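Local atomic coordinates of CCHC-type domain-containing protein (PDB entry 7C42), a protein that probably acts as a 3'-5' exoribonuclease of the RNase D type that trims guide RNAs in trypanosomes and carries zinc knuckles. Residues Q125-A130 / V210-V215; R97-D102 / R193-L198. One frame throughout, in Å; residues are numbered along the deposited sequence.

Contact 1: residues Q125-A130 / V210-V215; sequences QVFFTA and VDVVAV
V215 and F127 make the main fit here: the valine is the bump that fills a hollow on helix 124-136, walled by V126, the F127 ring and A130. One methyl, CG2, sits over the middle of the ring, 3.9 Å from the ring centroid of F127 and 12° off the ring normal, a well-aligned CH-pi contact. The other methyl reaches past the ring to the helix behind it, with V215 CG1 3.7 Å from F127 CA. The valine thus straddles the root and the face of the aromatic side chain, the two side chains crossing at about a right angle. F127 has CG trans to its backbone N (chi1 -152°), which carries the ring out across the gap toward the 210-215 segment. The far end of the ring then meets V212, whose CG2 comes in at the edge, near the ring plane, 3.9 Å from F127 CZ. V126 CG1 is 4.3 Å from V215 CG1, and A130 CB is 4.2 Å from V215 CG2. A130 CB also faces V210 CG1 at 4.4 Å, while V210 CG2 rests 3.8 Å from the backbone A130 O. No hydrogen bond crosses this apolar, buried seam. It joins helix 124-136 to the start of helix 212-226 and the loop leading into it; L122 of strand 121-123, the outermost strand at this end of the sheet, touches both F127 and V215, while helix 144-152 packs against F128.

Contact 2: residues R97-D102 / R193-L198; sequences RKLFFD and RHILLL
I195 meets the end of strand 97-100 with both branches. Its CG2 methyl presses against L99, 3.5 Å from L99 CB. The other branch runs along the start of F101, where I195 CG1 is 4.0 Å from F101 CB. Beyond it, I195 CD1 lies 3.9 Å from F101 N. With CG1 opposite the carbonyl carbon (chi1 -67°), the two branches divide between L99 of the strand and F101 just past its end, both of which point toward the helix. One residue on, L196 starts out facing away from the strand, yet its CD1 turns back to touch L99 CD1 at 4.0 Å, the two leucines meeting at a slant. L198 closes the contact at the ring of F101, where the CD1 atoms of the two residues are 4.4 Å apart. Everything that touches is apolar or backbone. The axes of strand 97-100 and of helix segment 193-198 approach to 8.4 Å at 118°. Helix 182-202, which carries H194, a zinc ligand in another structure of this protein, packs here on the sheet of an RNase H-like exonuclease fold: I195 touches A39 of the adjacent strand 37-44 as well as L99. L124 of helix 124-136 and M144 of helix 144-152 also touch I195.

In the fold
Contacts 1 and 2, with centres about 13 Å apart, lie side by side in the exonuclease part of the chain, which belongs to the RNase H-like clan. Their segments alternate along the chain: helix 182-202 covers the sheet in contact 2, and helix 212-226, the next one, packs on helix 124-136 in contact 1. They touch directly where Q125 NE2 lies 3.6 Å from F101 CE2 and V212 CG1 lies 3.9 Å from R97 NH2. Contact 2 is nearer the metal site: side chain to side chain, F100 is about 4 Å from D106 and I195 about 5 Å from D191. These aspartates bind two separate manganese ions in other structures of this protein, none being present in this model. In contact 1, V126 is about 12 Å from D106.

Contact 1: residues Q125-A130 / V210-V215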
# COMPACT_ATOMS: atom_id res chain seq x y z
N GLN A 125 1.98 -2.31 -0.31
CA GLN A 125 1.87 -3.23 0.82
C GLN A 125 2.87 -4.36 0.68
O GLN A 125 3.53 -4.74 1.65
CB GLN A 125 0.46 -3.80 0.93
CG GLN A 125 0.31 -4.70 2.15
CD GLN A 125 -1.05 -5.36 2.23
OE1 GLN A 125 -1.44 -6.08 1.33
NE2 GLN A 125 -1.77 -5.10 3.31
N VAL A 126 3.03 -4.88 -0.54
CA VAL A 126 4.03 -5.90 -0.82
C VAL A 126 5.44 -5.34 -0.61
O VAL A 126 6.32 -6.03 -0.08
CB VAL A 126 3.83 -6.45 -2.24
CG1 VAL A 126 5.05 -7.25 -2.70
CG2 VAL A 126 2.53 -7.29 -2.30
N PHE A 127 5.67 -4.08 -1.01
CA PHE A 127 6.95 -3.41 -0.75
C PHE A 127 7.31 -3.44 0.74
O PHE A 127 8.41 -3.87 1.12
CB PHE A 127 6.87 -1.96 -1.25
CG PHE A 127 8.20 -1.37 -1.67
CD1 PHE A 127 9.36 -1.64 -0.97
CD2 PHE A 127 8.26 -0.53 -2.78
CE1 PHE A 127 10.59 -1.07 -1.38
CE2 PHE A 127 9.47 0.03 -3.19
CZ PHE A 127 10.64 -0.24 -2.49
N PHE A 128 6.38 -3.01 1.60
CA PHE A 128 6.65 -3.01 3.03
C PHE A 128 6.96 -4.41 3.55
O PHE A 128 7.86 -4.59 4.38
CB PHE A 128 5.47 -2.40 3.78
CG PHE A 128 5.73 -2.17 5.22
CD1 PHE A 128 6.45 -1.06 5.63
CD2 PHE A 128 5.27 -3.05 6.18
CE1 PHE A 128 6.69 -0.83 6.98
CE2 PHE A 128 5.50 -2.84 7.51
CZ PHE A 128 6.23 -1.72 7.91
N THR A 129 6.23 -5.41 3.08
CA THR A 129 6.52 -6.79 3.48
C THR A 129 7.88 -7.24 2.97
O THR A 129 8.60 -7.97 3.67
CB THR A 129 5.43 -7.73 2.98
OG1 THR A 129 4.21 -7.44 3.67
CG2 THR A 129 5.81 -9.18 3.24
N ALA A 130 8.26 -6.85 1.75
CA ALA A 130 9.57 -7.20 1.24
C ALA A 130 10.68 -6.66 2.13
O ALA A 130 11.70 -7.33 2.33
CB ALA A 130 9.75 -6.69 -0.19
N VAL A 210 15.70 -2.54 -0.13
CA VAL A 210 15.21 -3.41 -1.19
C VAL A 210 15.09 -2.58 -2.46
O VAL A 210 14.56 -1.47 -2.43
CB VAL A 210 13.86 -4.05 -0.81
CG1 VAL A 210 13.21 -4.68 -2.02
CG2 VAL A 210 14.04 -5.09 0.28
N ASP A 211 15.59 -3.11 -3.58
CA ASP A 211 15.48 -2.42 -4.86
C ASP A 211 14.02 -2.35 -5.31
O ASP A 211 13.28 -3.34 -5.25
CB ASP A 211 16.30 -3.12 -5.94
CG ASP A 211 17.77 -3.23 -5.59
OD1 ASP A 211 18.10 -3.39 -4.39
OD2 ASP A 211 18.61 -3.17 -6.51
N VAL A 212 13.62 -1.17 -5.80
CA VAL A 212 12.28 -0.98 -6.35
C VAL A 212 12.02 -1.96 -7.49
O VAL A 212 10.93 -2.52 -7.60
CB VAL A 212 12.12 0.48 -6.81
CG1 VAL A 212 10.77 0.68 -7.53
CG2 VAL A 212 12.24 1.40 -5.62
N VAL A 213 13.03 -2.18 -8.34
CA VAL A 213 12.88 -3.08 -9.48
C VAL A 213 12.51 -4.48 -9.01
O VAL A 213 11.71 -5.17 -9.66
CB VAL A 213 14.17 -3.09 -10.33
CG1 VAL A 213 14.10 -4.17 -11.40
CG2 VAL A 213 14.39 -1.73 -10.96
N ALA A 214 13.05 -4.91 -7.87
CA ALA A 214 12.76 -6.26 -7.38
C ALA A 214 11.32 -6.36 -6.87
O ALA A 214 10.67 -7.41 -7.02
CB ALA A 214 13.75 -6.64 -6.29
N VAL A 215 10.80 -5.28 -6.27
CA VAL A 215 9.40 -5.25 -5.87
C VAL A 215 8.49 -5.04 -7.07
O VAL A 215 7.31 -5.42 -7.04
CB VAL A 215 9.15 -4.15 -4.81
CG1 VAL A 215 7.73 -4.22 -4.29
CG2 VAL A 215 10.13 -4.30 -3.66

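Contact 2: residues R97-D102 / R193-L198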
# COMPACT_ATOMS: atom_id res chain seq x y z
N ARG A 97 4.07 4.16 -13.81
CA ARG A 97 3.92 3.29 -12.66
C ARG A 97 2.53 3.45 -12.06
O ARG A 97 2.09 4.57 -11.80
CB ARG A 97 5.00 3.63 -11.63
CG ARG A 97 5.02 2.73 -10.43
CD ARG A 97 6.15 3.10 -9.47
NE ARG A 97 7.46 2.64 -9.91
CZ ARG A 97 8.50 3.45 -10.17
NH1 ARG A 97 8.37 4.76 -10.04
NH2 ARG A 97 9.65 2.94 -10.56
N LYS A 98 1.83 2.33 -11.86
CA LYS A 98 0.55 2.33 -11.17
C LYS A 98 0.77 1.81 -9.77
O LYS A 98 1.23 0.67 -9.59
CB LYS A 98 -0.48 1.46 -11.90
CG LYS A 98 -0.32 1.41 -13.39
CD LYS A 98 -0.57 2.76 -14.04
CE LYS A 98 -0.58 2.60 -15.53
NZ LYS A 98 0.49 1.71 -16.05
N LEU A 99 0.47 2.63 -8.77
CA LEU A 99 0.71 2.30 -7.37
C LEU A 99 -0.56 1.78 -6.73
O LEU A 99 -1.62 2.39 -6.86
CB LEU A 99 1.22 3.52 -6.61
CG LEU A 99 2.41 4.31 -7.15
CD1 LEU A 99 2.44 5.66 -6.50
CD2 LEU A 99 3.71 3.57 -6.89
N PHE A 100 -0.47 0.70 -5.99
CA PHE A 100 -1.55 0.09 -5.25
C PHE A 100 -1.11 -0.26 -3.80
O PHE A 100 0.04 -0.41 -3.55
CB PHE A 100 -1.94 -1.23 -5.87
CG PHE A 100 -2.68 -1.14 -7.15
CD1 PHE A 100 -2.01 -1.11 -8.33
CD2 PHE A 100 -4.03 -1.16 -7.18
CE1 PHE A 100 -2.67 -1.07 -9.52
CE2 PHE A 100 -4.71 -1.12 -8.36
CZ PHE A 100 -4.01 -1.05 -9.53
N PHE A 101 -2.06 -0.34 -2.89
CA PHE A 101 -1.81 -0.88 -1.56
C PHE A 101 -2.70 -2.14 -1.52
O PHE A 101 -3.83 -2.03 -1.27
CB PHE A 101 -2.12 0.09 -0.43
CG PHE A 101 -1.61 -0.35 0.88
CD1 PHE A 101 -0.35 -0.03 1.29
CD2 PHE A 101 -2.38 -1.10 1.69
CE1 PHE A 101 0.14 -0.45 2.49
CE2 PHE A 101 -1.90 -1.54 2.89
CZ PHE A 101 -0.64 -1.21 3.29
N ASP A 102 -2.08 -3.29 -1.71
CA ASP A 102 -2.68 -4.60 -1.91
C ASP A 102 -3.51 -4.55 -3.22
O ASP A 102 -4.66 -4.18 -3.24
CB ASP A 102 -3.53 -5.14 -0.75
CG ASP A 102 -4.04 -6.54 -0.98
OD1 ASP A 102 -3.65 -7.13 -1.98
OD2 ASP A 102 -4.82 -6.97 -0.18
N ARG A 193 -4.41 9.27 -1.89
CA ARG A 193 -3.47 10.25 -1.32
C ARG A 193 -2.39 9.56 -0.51
O ARG A 193 -1.19 9.82 -0.69
CB ARG A 193 -4.22 11.26 -0.43
CG ARG A 193 -5.23 12.17 -1.15
CD ARG A 193 -5.61 13.38 -0.26
NE ARG A 193 -6.78 14.11 -0.77
CZ ARG A 193 -8.03 13.90 -0.36
NH1 ARG A 193 -8.28 12.98 0.57
NH2 ARG A 193 -9.01 14.62 -0.88
N HIS A 194 -2.80 8.65 0.38
CA HIS A 194 -1.85 7.93 1.22
C HIS A 194 -0.88 7.10 0.39
O HIS A 194 0.30 7.00 0.74
CB HIS A 194 -2.60 7.04 2.21
CG HIS A 194 -3.41 7.80 3.22
ND1 HIS A 194 -4.58 7.30 3.77
CD2 HIS A 194 -3.21 9.01 3.80
CE1 HIS A 194 -5.06 8.17 4.64
NE2 HIS A 194 -4.25 9.22 4.67
N ILE A 195 -1.35 6.53 -0.72
CA ILE A 195 -0.51 5.68 -1.56
C ILE A 195 0.54 6.51 -2.28
O ILE A 195 1.73 6.16 -2.27
CB ILE A 195 -1.38 4.88 -2.55
CG1 ILE A 195 -2.25 3.87 -1.80
CG2 ILE A 195 -0.50 4.19 -3.58
CD1 ILE A 195 -3.36 3.28 -2.67
N LEU A 196 0.14 7.62 -2.90
CA LEU A 196 1.13 8.48 -3.55
C LEU A 196 2.15 9.01 -2.55
O LEU A 196 3.35 9.01 -2.82
CB LEU A 196 0.44 9.65 -4.27
CG LEU A 196 1.37 10.49 -5.14
CD1 LEU A 196 2.00 9.63 -6.22
CD2 LEU A 196 0.64 11.65 -5.76
N LEU A 197 1.67 9.46 -1.39
CA LEU A 197 2.58 9.89 -0.33
C LEU A 197 3.56 8.78 0.06
O LEU A 197 4.75 9.03 0.25
CB LEU A 197 1.77 10.36 0.89
CG LEU A 197 2.53 10.95 2.08
CD1 LEU A 197 1.69 12.01 2.76
CD2 LEU A 197 2.90 9.86 3.08
N LEU A 198 3.06 7.55 0.21
CA LEU A 198 3.94 6.45 0.60
C LEU A 198 5.02 6.19 -0.45
O LEU A 198 6.16 5.87 -0.11
CB LEU A 198 3.13 5.19 0.83
CG LEU A 198 2.77 4.90 2.28
CD1 LEU A 198 1.94 3.63 2.32
CD2 LEU A 198 4.02 4.76 3.15